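Local structure of clostripain-related protein (Bacteroides thetaiotaomicron, 6N9J) at residues A[10-15]-A[95-100]; A[58-63]-A[76-81]; A[84-89]-A[136-141]; A[91-96]-A[145-150]. The protein is a secreted C11 cysteine protease of the clostripain family that presumably cleaves peptide bonds, captured here with an irreversible peptide inhibitor. All blocks are in the same frame, centred on the assembly; numbering follows the deposited sequence.

Interaction 1. Residues A[10-15]-A[95-100]; sequences SRTVLV and TAFSHY
T12 turns OG1 to the side of its own N, anti to the carbonyl carbon (chi1 -66°), and so toward the C-terminal end of helix 86-99. F97, with CG beside its own N and anti to the carbonyl carbon (chi1 -59°), swings its ring from the flank of the helix toward the strand. OG1 of T12 donates to O of Y100, the first residue to leave helical geometry, at 2.7 Å; the hydroxyl stands above the carbonyl plane rather than on a lone pair. N47 ND2 gives the same hydroxyl a second bond, so this buried OG1 ties together the strand, its neighbour 46-53 and the chain leaving the helix. The methyl of T12 takes up the apolar part, with CG2 4.1 Å from F97 CD1 in an oblique approach. Two residues along the strand, L14 CB lies 4.0 Å from F97 CZ at the far end of the ring, and L14 CD2 comes to 4.4 Å from A96 CB, a looser touch on the helix side. F97 also meets the ring of Y105, the two planes nearly perpendicular. The Y100 ring turns off toward R62, leaving mainly its backbone and CB near T12. Within the helix, H99 ND1 and H99 N reach T95 O from opposite faces of its carbonyl. The strand 11-15 and helix 95-99 segments run nearly antiparallel, 9.6 Å apart at closest approach. Such a helix, running back over a strand before the chain enters strand 105-110, parallel to the first, belongs to the layered alpha/beta fold of clan CD peptidases.

Interaction 2. Residues A[58-63]-A[76-81]; sequences PKLIRL and ATYDAQ
L60 and A76 form an antiparallel hydrogen-bonded pair: L60 N donates to A76 O at 2.8 Å along an almost straight line (175°), and A76 N returns a bond to L60 O at 3.2 Å, in the carbonyl plane and on a lone pair. K59 and T77 make the adjoining non-hydrogen-bonded pair, their side chains on the same face; here K59 CA brings a CA-H...O contact to A76 O at 3.5 Å. Beyond it Y78 N donates to P58 O at 3.0 Å, rising above the plane of that carbonyl. Van der Waals contacts centre on the buried ring of P58. Its CB sits 4.2 Å from Y78 CB and its CG meets Q81 CG at 4.1 Å, while on the polar side CD lies 3.4 Å from the carbonyl O of D79. Q81 places CG between its backbone N and carbonyl carbon (chi1 60°), which brings that methylene to the proline; its amide end goes on to Y51, where NE2 bonds the phenol OH. Y78 and L60 lie alongside, pointing the same way, and L60 CB approaches the edge of the tyrosine ring, 4.0 Å from CE1. P58, having no N-H, cannot return the bond it receives from Y78, and two-way bonding is seen here at L60 and A76. The ladder gives way at P58 to a single bond and to packing about the proline ring, a chemistry suited to the edge of the sheet, where the chain peels off toward helix 86-99.

Interaction 3. Residues A[84-89]-A[136-141]; sequences VDVDVM and NRMNIP
M138 lies along the backbone of V84, with CG 3.3 Å from V84 O and CB 4.0 Å from V84 CB. Its chi1 of -148° falls off the usual staggered positions, and an extended chain then carries the thioether past V84 to the first turn of helix 86-99. There the two methionines meet obliquely: M89 CE touches M138 SD at 3.6 Å, while M138 CE comes 4.1 Å from V86 CG2, the two side chains at about a right angle. This joins the start of a helix to one strand of the small antiparallel hairpin 127-130/136-138; D85 is the helix N-cap, its OD1 accepting from V88 N and more weakly from D87 N. With an alanine at M138 the thioether is gone, and a gap would probably open beside M89 and V86, whose methyls would lose their partner across the contact. V84, for its part, sets CG2 between its N and carbonyl carbon and against the strand backbone, 3.6 Å from N136 O. V84 O receives a bond from a water at 2.7 Å, and that water also gives a weak one to R137 O.

Interaction 4. Residues A[91-96]-A[145-150]; sequences NVFTTA and EALSVA
F93 projects from helix 86-99, which lies on the central sheet of the alpha/beta fold, onto A146 of the neighbouring helix 140-146 and the residues that follow it. Its CG is anti to the carbonyl carbon (chi1 -75°), and a small chi2 of -14° turns one edge of the ring to the partner segment. In that edge, near the ring plane, CD2 lies 3.6 Å from A146 O. A150 CB, 4.0 Å from the same CD2, and L147 CD2, 4.0 Å from CE2, approach obliquely. L147 starts out away from F93, but its chain brings that one methyl back to the ring. On the CD1 side of the same ring F93 also touches L14 of strand 9-18. Replacing F93 with an alanine would probably leave A150, A146 and the L147 methyl facing a gap between the two segments. V149 has CG1 anti to its carbonyl carbon (chi1 -52°), which leaves CG2 between N and carbonyl carbon and near F93 CB. T94 keeps its OG1 beside its own N, where it bonds K90 O within the helix and still meets V149, the two side chains crossing at roughly a right angle, with OG1 4.0 Å from V149 CG2.

Overall arrangement
Helix 86-99 supplies one side of interactions 1, 3 and 4, and the chain reaches it from interaction 2. Interaction 1 is the most buried, setting the helix end on the sheet; interaction 2 lies at the sheet margin, with several exposed residues. Interactions 3 and 4, partly buried, share helix 86-99, which faces strand 136-138 in one and A146 with the residues after it in the other; M89 and M138 touch A146. Chemistry follows place: backbone bonds dominate interaction 2, a single hydroxyl-to-carbonyl bond joins interaction 1, and interactions 3 and 4 have no direct hydrogen bond between their segments. L60 links interaction 2 to L14 and T95, and L14 also meets F93.

Interaction 1. Residues A[10-15]-A[95-100]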
loop_
_atom_site.group_PDB
_atom_site.type_symbol
_atom_site.label_atom_id
_atom_site.label_comp_id
_atom_site.label_asym_id
_atom_site.label_seq_id
_atom_site.Cartn_x
_atom_site.Cartn_y
_atom_site.Cartn_z
ATOM N N SER A 10 -0.794 -21.368 -11.276
ATOM C CA SER A 10 0.551 -20.897 -11.017
ATOM C C SER A 10 0.460 -19.809 -9.945
ATOM O O SER A 10 1.275 -19.771 -9.034
ATOM C CB SER A 10 1.216 -20.380 -12.296
ATOM O OG SER A 10 0.556 -19.222 -12.785
ATOM N N ARG A 11 -0.559 -18.957 -10.028
ATOM C CA ARG A 11 -0.732 -17.903 -9.033
ATOM C C ARG A 11 -2.191 -17.535 -8.770
ATOM O O ARG A 11 -3.010 -17.494 -9.680
ATOM C CB ARG A 11 0.041 -16.642 -9.448
ATOM C CG ARG A 11 0.078 -15.556 -8.374
ATOM C CD ARG A 11 0.981 -14.392 -8.770
ATOM N NE ARG A 11 2.341 -14.830 -9.052
ATOM C CZ ARG A 11 3.171 -14.204 -9.879
ATOM N NH1 ARG A 11 2.781 -13.104 -10.511
ATOM N NH2 ARG A 11 4.384 -14.686 -10.079
ATOM N N THR A 12 -2.487 -17.273 -7.500
ATOM C CA THR A 12 -3.747 -16.692 -7.067
ATOM C C THR A 12 -3.510 -15.302 -6.469
ATOM O O THR A 12 -2.787 -15.162 -5.478
ATOM C CB THR A 12 -4.450 -17.575 -6.012
ATOM O OG1 THR A 12 -4.840 -18.825 -6.598
ATOM C CG2 THR A 12 -5.689 -16.880 -5.468
ATOM N N VAL A 13 -4.113 -14.280 -7.070
ATOM C CA VAL A 13 -4.076 -12.937 -6.499
ATOM C C VAL A 13 -5.458 -12.553 -6.020
ATOM O O VAL A 13 -6.425 -12.626 -6.780
ATOM C CB VAL A 13 -3.577 -11.870 -7.507
ATOM C CG1 VAL A 13 -3.574 -10.469 -6.854
ATOM C CG2 VAL A 13 -2.190 -12.221 -8.018
ATOM N N LEU A 14 -5.541 -12.158 -4.751
ATOM C CA LEU A 14 -6.765 -11.636 -4.180
ATOM C C LEU A 14 -6.764 -10.102 -4.161
ATOM O O LEU A 14 -5.852 -9.485 -3.603
ATOM C CB LEU A 14 -6.954 -12.172 -2.756
ATOM C CG LEU A 14 -8.087 -11.533 -1.938
ATOM C CD1 LEU A 14 -9.452 -11.857 -2.575
ATOM C CD2 LEU A 14 -8.046 -12.014 -0.495
ATOM N N VAL A 15 -7.772 -9.484 -4.773
ATOM C CA VAL A 15 -7.970 -8.046 -4.595
ATOM C C VAL A 15 -8.999 -7.808 -3.493
ATOM O O VAL A 15 -10.175 -8.187 -3.631
ATOM C CB VAL A 15 -8.441 -7.355 -5.874
ATOM C CG1 VAL A 15 -8.555 -5.835 -5.633
ATOM C CG2 VAL A 15 -7.497 -7.655 -6.999
ATOM N N THR A 95 -11.062 -18.831 3.007
ATOM C CA THR A 95 -11.911 -19.285 1.912
ATOM C C THR A 95 -11.238 -19.113 0.556
ATOM O O THR A 95 -11.240 -20.025 -0.272
ATOM C CB THR A 95 -13.253 -18.518 1.896
ATOM O OG1 THR A 95 -13.921 -18.688 3.148
ATOM C CG2 THR A 95 -14.144 -19.018 0.784
ATOM N N ALA A 96 -10.678 -17.928 0.332
ATOM C CA ALA A 96 -10.091 -17.586 -0.954
ATOM C C ALA A 96 -8.958 -18.532 -1.357
ATOM O O ALA A 96 -8.916 -19.017 -2.487
ATOM C CB ALA A 96 -9.581 -16.154 -0.925
ATOM N N PHE A 97 -8.031 -18.771 -0.435
ATOM C CA PHE A 97 -6.827 -19.503 -0.775
ATOM C C PHE A 97 -7.013 -20.996 -0.594
ATOM O O PHE A 97 -6.158 -21.773 -1.002
ATOM C CB PHE A 97 -5.645 -18.999 0.054
ATOM C CG PHE A 97 -5.372 -17.546 -0.142
ATOM C CD1 PHE A 97 -5.026 -17.064 -1.387
ATOM C CD2 PHE A 97 -5.499 -16.654 0.907
ATOM C CE1 PHE A 97 -4.796 -15.713 -1.583
ATOM C CE2 PHE A 97 -5.264 -15.303 0.718
ATOM C CZ PHE A 97 -4.915 -14.836 -0.535
ATOM N N SER A 98 -8.134 -21.388 0.010
ATOM C CA SER A 98 -8.507 -22.794 0.088
ATOM C C SER A 98 -9.172 -23.261 -1.196
ATOM O O SER A 98 -8.901 -24.358 -1.675
ATOM C CB SER A 98 -9.445 -23.053 1.263
ATOM O OG SER A 98 -8.723 -22.998 2.475
ATOM N N HIS A 99 -10.050 -22.432 -1.751
ATOM C CA HIS A 99 -10.717 -22.791 -2.996
ATOM C C HIS A 99 -9.743 -22.721 -4.163
ATOM O O HIS A 99 -9.913 -23.404 -5.161
ATOM C CB HIS A 99 -11.919 -21.876 -3.264
ATOM C CG HIS A 99 -13.157 -22.269 -2.523
ATOM N ND1 HIS A 99 -13.270 -22.170 -1.153
ATOM C CD2 HIS A 99 -14.335 -22.775 -2.962
ATOM C CE1 HIS A 99 -14.463 -22.595 -0.779
ATOM N NE2 HIS A 99 -15.130 -22.968 -1.858
ATOM N N TYR A 100 -8.725 -21.878 -4.045
ATOM C CA TYR A 100 -7.803 -21.690 -5.157
ATOM C C TYR A 100 -6.344 -21.671 -4.712
ATOM O O TYR A 100 -5.692 -20.627 -4.717
ATOM C CB TYR A 100 -8.178 -20.413 -5.924
ATOM C CG TYR A 100 -9.543 -20.560 -6.557
ATOM C CD1 TYR A 100 -9.695 -21.199 -7.778
ATOM C CD2 TYR A 100 -10.684 -20.118 -5.903
ATOM C CE1 TYR A 100 -10.942 -21.370 -8.339
ATOM C CE2 TYR A 100 -11.933 -20.289 -6.453
ATOM C CZ TYR A 100 -12.058 -20.903 -7.671
ATOM O OH TYR A 100 -13.310 -21.064 -8.219
#

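Interaction 2. Residues A[58-63]-A[76-81]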
loop_
_atom_site.group_PDB
_atom_site.type_symbol
_atom_site.label_atom_id
_atom_site.label_comp_id
_atom_site.label_asym_id
_atom_site.label_seq_id
_atom_site.Cartn_x
_atom_site.Cartn_y
_atom_site.Cartn_z
ATOM N N PRO A 58 -21.524 -7.843 0.823
ATOM C CA PRO A 58 -20.232 -8.186 0.223
ATOM C C PRO A 58 -20.255 -9.523 -0.515
ATOM O O PRO A 58 -21.150 -10.356 -0.301
ATOM C CB PRO A 58 -19.296 -8.248 1.429
ATOM C CG PRO A 58 -19.909 -7.292 2.410
ATOM C CD PRO A 58 -21.394 -7.476 2.244
ATOM N N LYS A 59 -19.286 -9.697 -1.406
ATOM C CA LYS A 59 -19.159 -10.923 -2.173
ATOM C C LYS A 59 -17.686 -11.217 -2.412
ATOM O O LYS A 59 -16.853 -10.304 -2.454
ATOM C CB LYS A 59 -19.911 -10.816 -3.504
ATOM C CG LYS A 59 -19.440 -9.662 -4.385
ATOM C CD LYS A 59 -20.276 -9.511 -5.658
ATOM C CE LYS A 59 -19.763 -8.332 -6.495
ATOM N NZ LYS A 59 -20.460 -8.169 -7.815
ATOM N N LEU A 60 -17.372 -12.499 -2.531
ATOM C CA LEU A 60 -16.047 -12.942 -2.933
ATOM C C LEU A 60 -16.211 -13.627 -4.276
ATOM O O LEU A 60 -16.901 -14.639 -4.361
ATOM C CB LEU A 60 -15.441 -13.895 -1.896
ATOM C CG LEU A 60 -14.125 -14.593 -2.258
ATOM C CD1 LEU A 60 -12.994 -13.588 -2.296
ATOM C CD2 LEU A 60 -13.808 -15.729 -1.287
ATOM N N ILE A 61 -15.623 -13.067 -5.331
ATOM C CA ILE A 61 -15.737 -13.682 -6.654
ATOM C C ILE A 61 -14.407 -14.063 -7.260
ATOM O O ILE A 61 -13.336 -13.688 -6.777
ATOM C CB ILE A 61 -16.437 -12.765 -7.678
ATOM C CG1 ILE A 61 -15.652 -11.468 -7.850
ATOM C CG2 ILE A 61 -17.875 -12.506 -7.282
ATOM C CD1 ILE A 61 -16.241 -10.526 -8.867
ATOM N N ARG A 62 -14.503 -14.810 -8.344
ATOM C CA ARG A 62 -13.376 -15.117 -9.197
ATOM C C ARG A 62 -13.749 -14.746 -10.626
ATOM O O ARG A 62 -14.856 -15.062 -11.089
ATOM C CB ARG A 62 -13.005 -16.599 -9.105
ATOM C CG ARG A 62 -11.928 -17.026 -10.092
ATOM C CD ARG A 62 -11.659 -18.522 -10.034
ATOM N NE ARG A 62 -10.540 -18.887 -10.898
ATOM C CZ ARG A 62 -10.662 -19.226 -12.177
ATOM N NH1 ARG A 62 -11.863 -19.259 -12.742
ATOM N NH2 ARG A 62 -9.584 -19.532 -12.890
ATOM N N LEU A 63 -12.831 -14.082 -11.318
ATOM C CA LEU A 63 -13.053 -13.701 -12.705
ATOM C C LEU A 63 -12.602 -14.815 -13.640
ATOM O O LEU A 63 -11.469 -15.275 -13.572
ATOM C CB LEU A 63 -12.320 -12.395 -13.024
ATOM C CG LEU A 63 -12.725 -11.209 -12.141
ATOM C CD1 LEU A 63 -11.992 -9.933 -12.543
ATOM C CD2 LEU A 63 -14.226 -11.007 -12.215
ATOM N N ALA A 76 -18.309 -16.922 -2.561
ATOM C CA ALA A 76 -19.055 -16.760 -1.325
ATOM C C ALA A 76 -19.720 -15.389 -1.262
ATOM O O ALA A 76 -19.258 -14.411 -1.848
ATOM C CB ALA A 76 -18.145 -16.978 -0.119
ATOM N N THR A 77 -20.832 -15.340 -0.554
ATOM C CA THR A 77 -21.564 -14.111 -0.391
ATOM C C THR A 77 -21.692 -13.901 1.109
ATOM O O THR A 77 -21.628 -14.868 1.883
ATOM C CB THR A 77 -22.940 -14.172 -1.084
ATOM O OG1 THR A 77 -23.491 -12.853 -1.183
ATOM C CG2 THR A 77 -23.894 -15.082 -0.313
ATOM N N TYR A 78 -21.845 -12.649 1.524
ATOM C CA TYR A 78 -21.852 -12.331 2.945
ATOM C C TYR A 78 -22.966 -11.368 3.329
ATOM O O TYR A 78 -23.436 -10.583 2.501
ATOM C CB TYR A 78 -20.509 -11.722 3.358
ATOM C CG TYR A 78 -19.299 -12.547 2.992
ATOM C CD1 TYR A 78 -18.688 -12.412 1.747
ATOM C CD2 TYR A 78 -18.754 -13.454 3.897
ATOM C CE1 TYR A 78 -17.575 -13.172 1.409
ATOM C CE2 TYR A 78 -17.633 -14.212 3.569
ATOM C CZ TYR A 78 -17.055 -14.072 2.326
ATOM O OH TYR A 78 -15.949 -14.832 2.007
ATOM N N ASP A 79 -23.381 -11.422 4.591
ATOM C CA ASP A 79 -24.174 -10.338 5.162
ATOM C C ASP A 79 -23.310 -9.091 5.224
ATOM O O ASP A 79 -22.086 -9.187 5.153
ATOM C CB ASP A 79 -24.686 -10.691 6.559
ATOM C CG ASP A 79 -25.889 -11.604 6.525
ATOM O OD1 ASP A 79 -27.005 -11.105 6.260
ATOM O OD2 ASP A 79 -25.722 -12.815 6.776
ATOM N N ALA A 80 -23.940 -7.925 5.342
ATOM C CA ALA A 80 -23.208 -6.690 5.612
ATOM C C ALA A 80 -22.274 -6.923 6.788
ATOM O O ALA A 80 -22.701 -7.427 7.825
ATOM C CB ALA A 80 -24.169 -5.540 5.906
ATOM N N GLN A 81 -20.997 -6.594 6.620
ATOM C CA GLN A 81 -20.030 -6.879 7.673
ATOM C C GLN A 81 -18.878 -5.892 7.710
ATOM O O GLN A 81 -18.654 -5.147 6.763
ATOM C CB GLN A 81 -19.484 -8.296 7.510
ATOM C CG GLN A 81 -18.773 -8.535 6.199
ATOM C CD GLN A 81 -18.356 -9.989 6.049
ATOM O OE1 GLN A 81 -18.704 -10.834 6.879
ATOM N NE2 GLN A 81 -17.611 -10.287 4.995
#

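Interaction 3. Residues A[84-89]-A[136-141]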
loop_
_atom_site.group_PDB
_atom_site.type_symbol
_atom_site.label_atom_id
_atom_site.label_comp_id
_atom_site.label_asym_id
_atom_site.label_seq_id
_atom_site.Cartn_x
_atom_site.Cartn_y
_atom_site.Cartn_z
ATOM N N VAL A 84 -12.816 -4.724 7.957
ATOM C CA VAL A 84 -11.495 -4.527 8.545
ATOM C C VAL A 84 -11.440 -5.130 9.958
ATOM O O VAL A 84 -10.514 -4.865 10.724
ATOM C CB VAL A 84 -11.096 -3.026 8.580
ATOM C CG1 VAL A 84 -11.076 -2.452 7.160
ATOM C CG2 VAL A 84 -12.032 -2.252 9.438
ATOM N N ASP A 85 -12.438 -5.945 10.295
ATOM C CA ASP A 85 -12.384 -6.758 11.507
ATOM C C ASP A 85 -11.507 -7.994 11.252
ATOM O O ASP A 85 -11.515 -8.536 10.151
ATOM C CB ASP A 85 -13.787 -7.170 11.942
ATOM C CG ASP A 85 -13.774 -8.245 13.011
ATOM O OD1 ASP A 85 -13.888 -9.442 12.654
ATOM O OD2 ASP A 85 -13.643 -7.897 14.205
ATOM N N VAL A 86 -10.750 -8.430 12.255
ATOM C CA VAL A 86 -9.715 -9.436 12.025
ATOM C C VAL A 86 -10.289 -10.781 11.593
ATOM O O VAL A 86 -9.782 -11.412 10.670
ATOM C CB VAL A 86 -8.841 -9.656 13.275
ATOM C CG1 VAL A 86 -7.739 -10.677 12.980
ATOM C CG2 VAL A 86 -8.235 -8.342 13.729
ATOM N N ASP A 87 -11.359 -11.199 12.258
ATOM C CA ASP A 87 -11.972 -12.488 12.002
ATOM C C ASP A 87 -12.732 -12.501 10.682
ATOM O O ASP A 87 -12.885 -13.552 10.066
ATOM C CB ASP A 87 -12.895 -12.871 13.155
ATOM C CG ASP A 87 -12.138 -13.109 14.458
ATOM O OD1 ASP A 87 -10.960 -13.532 14.410
ATOM O OD2 ASP A 87 -12.722 -12.870 15.537
ATOM N N VAL A 88 -13.201 -11.337 10.245
ATOM C CA VAL A 88 -13.837 -11.215 8.938
ATOM C C VAL A 88 -12.817 -11.434 7.819
ATOM O O VAL A 88 -13.046 -12.249 6.914
ATOM C CB VAL A 88 -14.501 -9.840 8.750
ATOM C CG1 VAL A 88 -14.808 -9.576 7.275
ATOM C CG2 VAL A 88 -15.762 -9.744 9.594
ATOM N N MET A 89 -11.701 -10.701 7.898
ATOM C CA MET A 89 -10.622 -10.762 6.914
ATOM C C MET A 89 -9.984 -12.135 6.877
ATOM O O MET A 89 -9.640 -12.629 5.815
ATOM C CB MET A 89 -9.539 -9.709 7.217
ATOM C CG MET A 89 -8.320 -9.791 6.293
ATOM S SD MET A 89 -7.038 -8.517 6.526
ATOM C CE MET A 89 -7.927 -7.072 5.978
ATOM N N ASN A 136 -14.797 2.038 11.829
ATOM C CA ASN A 136 -13.788 1.025 12.127
ATOM C C ASN A 136 -12.580 1.073 11.200
ATOM O O ASN A 136 -12.721 1.255 9.993
ATOM C CB ASN A 136 -14.399 -0.370 12.062
ATOM C CG ASN A 136 -15.443 -0.586 13.108
ATOM O OD1 ASN A 136 -16.636 -0.574 12.814
ATOM N ND2 ASN A 136 -15.012 -0.782 14.343
ATOM N N ARG A 137 -11.393 0.903 11.774
ATOM C CA ARG A 137 -10.150 0.906 11.010
ATOM C C ARG A 137 -9.233 -0.187 11.532
ATOM O O ARG A 137 -9.364 -0.613 12.677
ATOM C CB ARG A 137 -9.469 2.269 11.099
ATOM C CG ARG A 137 -10.380 3.409 10.677
ATOM C CD ARG A 137 -9.738 4.754 10.821
ATOM N NE ARG A 137 -10.753 5.810 10.812
ATOM C CZ ARG A 137 -10.482 7.111 10.894
ATOM N NH1 ARG A 137 -9.221 7.518 10.980
ATOM N NH2 ARG A 137 -11.470 7.999 10.891
ATOM N N MET A 138 -8.300 -0.640 10.706
ATOM C CA MET A 138 -7.467 -1.765 11.099
ATOM C C MET A 138 -6.073 -1.308 11.538
ATOM O O MET A 138 -5.373 -0.617 10.809
ATOM C CB MET A 138 -7.367 -2.784 9.944
ATOM C CG MET A 138 -7.240 -4.242 10.394
ATOM S SD MET A 138 -7.006 -5.472 9.066
ATOM C CE MET A 138 -7.196 -6.969 10.014
ATOM N N ASN A 139 -5.678 -1.696 12.741
ATOM C CA ASN A 139 -4.334 -1.408 13.223
ATOM C C ASN A 139 -3.351 -2.398 12.598
ATOM O O ASN A 139 -3.703 -3.553 12.361
ATOM C CB ASN A 139 -4.294 -1.466 14.752
ATOM C CG ASN A 139 -5.027 -0.297 15.400
ATOM O OD1 ASN A 139 -4.517 0.823 15.422
ATOM N ND2 ASN A 139 -6.221 -0.552 15.945
ATOM N N ILE A 140 -2.131 -1.951 12.316
ATOM C CA ILE A 140 -1.173 -2.788 11.593
ATOM C C ILE A 140 -0.849 -4.108 12.312
ATOM O O ILE A 140 -0.690 -5.128 11.652
ATOM C CB ILE A 140 0.136 -2.017 11.300
ATOM C CG1 ILE A 140 -0.185 -0.685 10.622
ATOM C CG2 ILE A 140 1.071 -2.849 10.416
ATOM C CD1 ILE A 140 -0.980 -0.826 9.349
ATOM N N PRO A 141 -0.762 -4.106 13.659
ATOM C CA PRO A 141 -0.668 -5.417 14.316
ATOM C C PRO A 141 -1.864 -6.346 14.064
ATOM O O PRO A 141 -1.677 -7.562 14.029
ATOM C CB PRO A 141 -0.568 -5.044 15.792
ATOM C CG PRO A 141 0.181 -3.770 15.765
ATOM C CD PRO A 141 -0.380 -3.023 14.590
HETATM O O HOH W 1 -10.040 -3.989 13.284
#

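Interaction 4. Residues A[91-96]-A[145-150]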
loop_
_atom_site.group_PDB
_atom_site.type_symbol
_atom_site.label_atom_id
_atom_site.label_comp_id
_atom_site.label_asym_id
_atom_site.label_seq_id
_atom_site.Cartn_x
_atom_site.Cartn_y
_atom_site.Cartn_z
ATOM N N ASN A 91 -11.531 -14.939 7.634
ATOM C CA ASN A 91 -12.486 -15.823 6.964
ATOM C C ASN A 91 -12.419 -15.664 5.444
ATOM O O ASN A 91 -12.428 -16.657 4.700
ATOM C CB ASN A 91 -13.908 -15.561 7.468
ATOM C CG ASN A 91 -14.951 -16.463 6.800
ATOM O OD1 ASN A 91 -15.664 -16.037 5.889
ATOM N ND2 ASN A 91 -15.045 -17.711 7.258
ATOM N N VAL A 92 -12.336 -14.416 4.983
ATOM C CA VAL A 92 -12.190 -14.160 3.555
ATOM C C VAL A 92 -10.938 -14.838 3.018
ATOM O O VAL A 92 -10.992 -15.517 1.994
ATOM C CB VAL A 92 -12.120 -12.656 3.245
ATOM C CG1 VAL A 92 -11.805 -12.431 1.768
ATOM C CG2 VAL A 92 -13.416 -11.973 3.638
ATOM N N PHE A 93 -9.813 -14.640 3.711
ATOM C CA PHE A 93 -8.531 -15.242 3.332
ATOM C C PHE A 93 -8.602 -16.759 3.253
ATOM O O PHE A 93 -8.188 -17.357 2.275
ATOM C CB PHE A 93 -7.433 -14.883 4.338
ATOM C CG PHE A 93 -6.920 -13.468 4.227
ATOM C CD1 PHE A 93 -7.212 -12.686 3.127
ATOM C CD2 PHE A 93 -6.118 -12.935 5.230
ATOM C CE1 PHE A 93 -6.731 -11.390 3.033
ATOM C CE2 PHE A 93 -5.639 -11.632 5.144
ATOM C CZ PHE A 93 -5.944 -10.865 4.035
ATOM N N THR A 94 -9.086 -17.368 4.329
ATOM C CA THR A 94 -9.130 -18.811 4.461
ATOM C C THR A 94 -9.920 -19.429 3.315
ATOM O O THR A 94 -9.488 -20.403 2.710
ATOM C CB THR A 94 -9.747 -19.217 5.807
ATOM O OG1 THR A 94 -8.888 -18.773 6.866
ATOM C CG2 THR A 94 -9.907 -20.722 5.898
ATOM N N THR A 95 -11.062 -18.831 3.007
ATOM C CA THR A 95 -11.911 -19.285 1.912
ATOM C C THR A 95 -11.238 -19.113 0.556
ATOM O O THR A 95 -11.240 -20.025 -0.272
ATOM C CB THR A 95 -13.253 -18.518 1.896
ATOM O OG1 THR A 95 -13.921 -18.688 3.148
ATOM C CG2 THR A 95 -14.144 -19.018 0.784
ATOM N N ALA A 96 -10.678 -17.928 0.332
ATOM C CA ALA A 96 -10.091 -17.586 -0.954
ATOM C C ALA A 96 -8.958 -18.532 -1.357
ATOM O O ALA A 96 -8.916 -19.017 -2.487
ATOM C CB ALA A 96 -9.581 -16.154 -0.925
ATOM N N GLU A 145 -1.863 -10.016 12.085
ATOM C CA GLU A 145 -2.492 -11.203 12.648
ATOM C C GLU A 145 -3.409 -11.870 11.624
ATOM O O GLU A 145 -3.454 -13.100 11.530
ATOM C CB GLU A 145 -3.276 -10.850 13.920
ATOM C CG GLU A 145 -4.165 -11.978 14.459
ATOM C CD GLU A 145 -3.395 -13.263 14.752
ATOM O OE1 GLU A 145 -2.188 -13.172 15.073
ATOM O OE2 GLU A 145 -3.989 -14.366 14.657
ATOM N N ALA A 146 -4.140 -11.070 10.855
ATOM C CA ALA A 146 -5.023 -11.647 9.839
ATOM C C ALA A 146 -4.170 -12.338 8.787
ATOM O O ALA A 146 -4.429 -13.475 8.419
ATOM C CB ALA A 146 -5.909 -10.587 9.213
ATOM N N LEU A 147 -3.117 -11.658 8.350
ATOM C CA LEU A 147 -2.185 -12.212 7.379
ATOM C C LEU A 147 -1.548 -13.538 7.833
ATOM O O LEU A 147 -0.984 -14.267 7.016
ATOM C CB LEU A 147 -1.094 -11.188 7.071
ATOM C CG LEU A 147 -1.496 -10.035 6.158
ATOM C CD1 LEU A 147 -0.373 -9.007 6.135
ATOM C CD2 LEU A 147 -1.767 -10.526 4.762
ATOM N N SER A 148 -1.655 -13.855 9.123
ATOM C CA SER A 148 -0.996 -15.036 9.674
ATOM C C SER A 148 -1.663 -16.341 9.232
ATOM O O SER A 148 -1.030 -17.390 9.259
ATOM C CB SER A 148 -0.959 -14.976 11.207
ATOM O OG SER A 148 -2.187 -15.408 11.777
ATOM N N VAL A 149 -2.938 -16.278 8.854
ATOM C CA VAL A 149 -3.669 -17.453 8.384
ATOM C C VAL A 149 -3.596 -17.552 6.867
ATOM O O VAL A 149 -4.089 -18.504 6.275
ATOM C CB VAL A 149 -5.162 -17.428 8.794
ATOM C CG1 VAL A 149 -5.315 -17.188 10.294
ATOM C CG2 VAL A 149 -5.915 -16.379 7.996
ATOM N N ALA A 150 -2.992 -16.543 6.251
ATOM C CA ALA A 150 -2.854 -16.483 4.805
ATOM C C ALA A 150 -1.556 -17.158 4.373
ATOM O O ALA A 150 -0.654 -17.354 5.187
ATOM C CB ALA A 150 -2.885 -15.026 4.334
#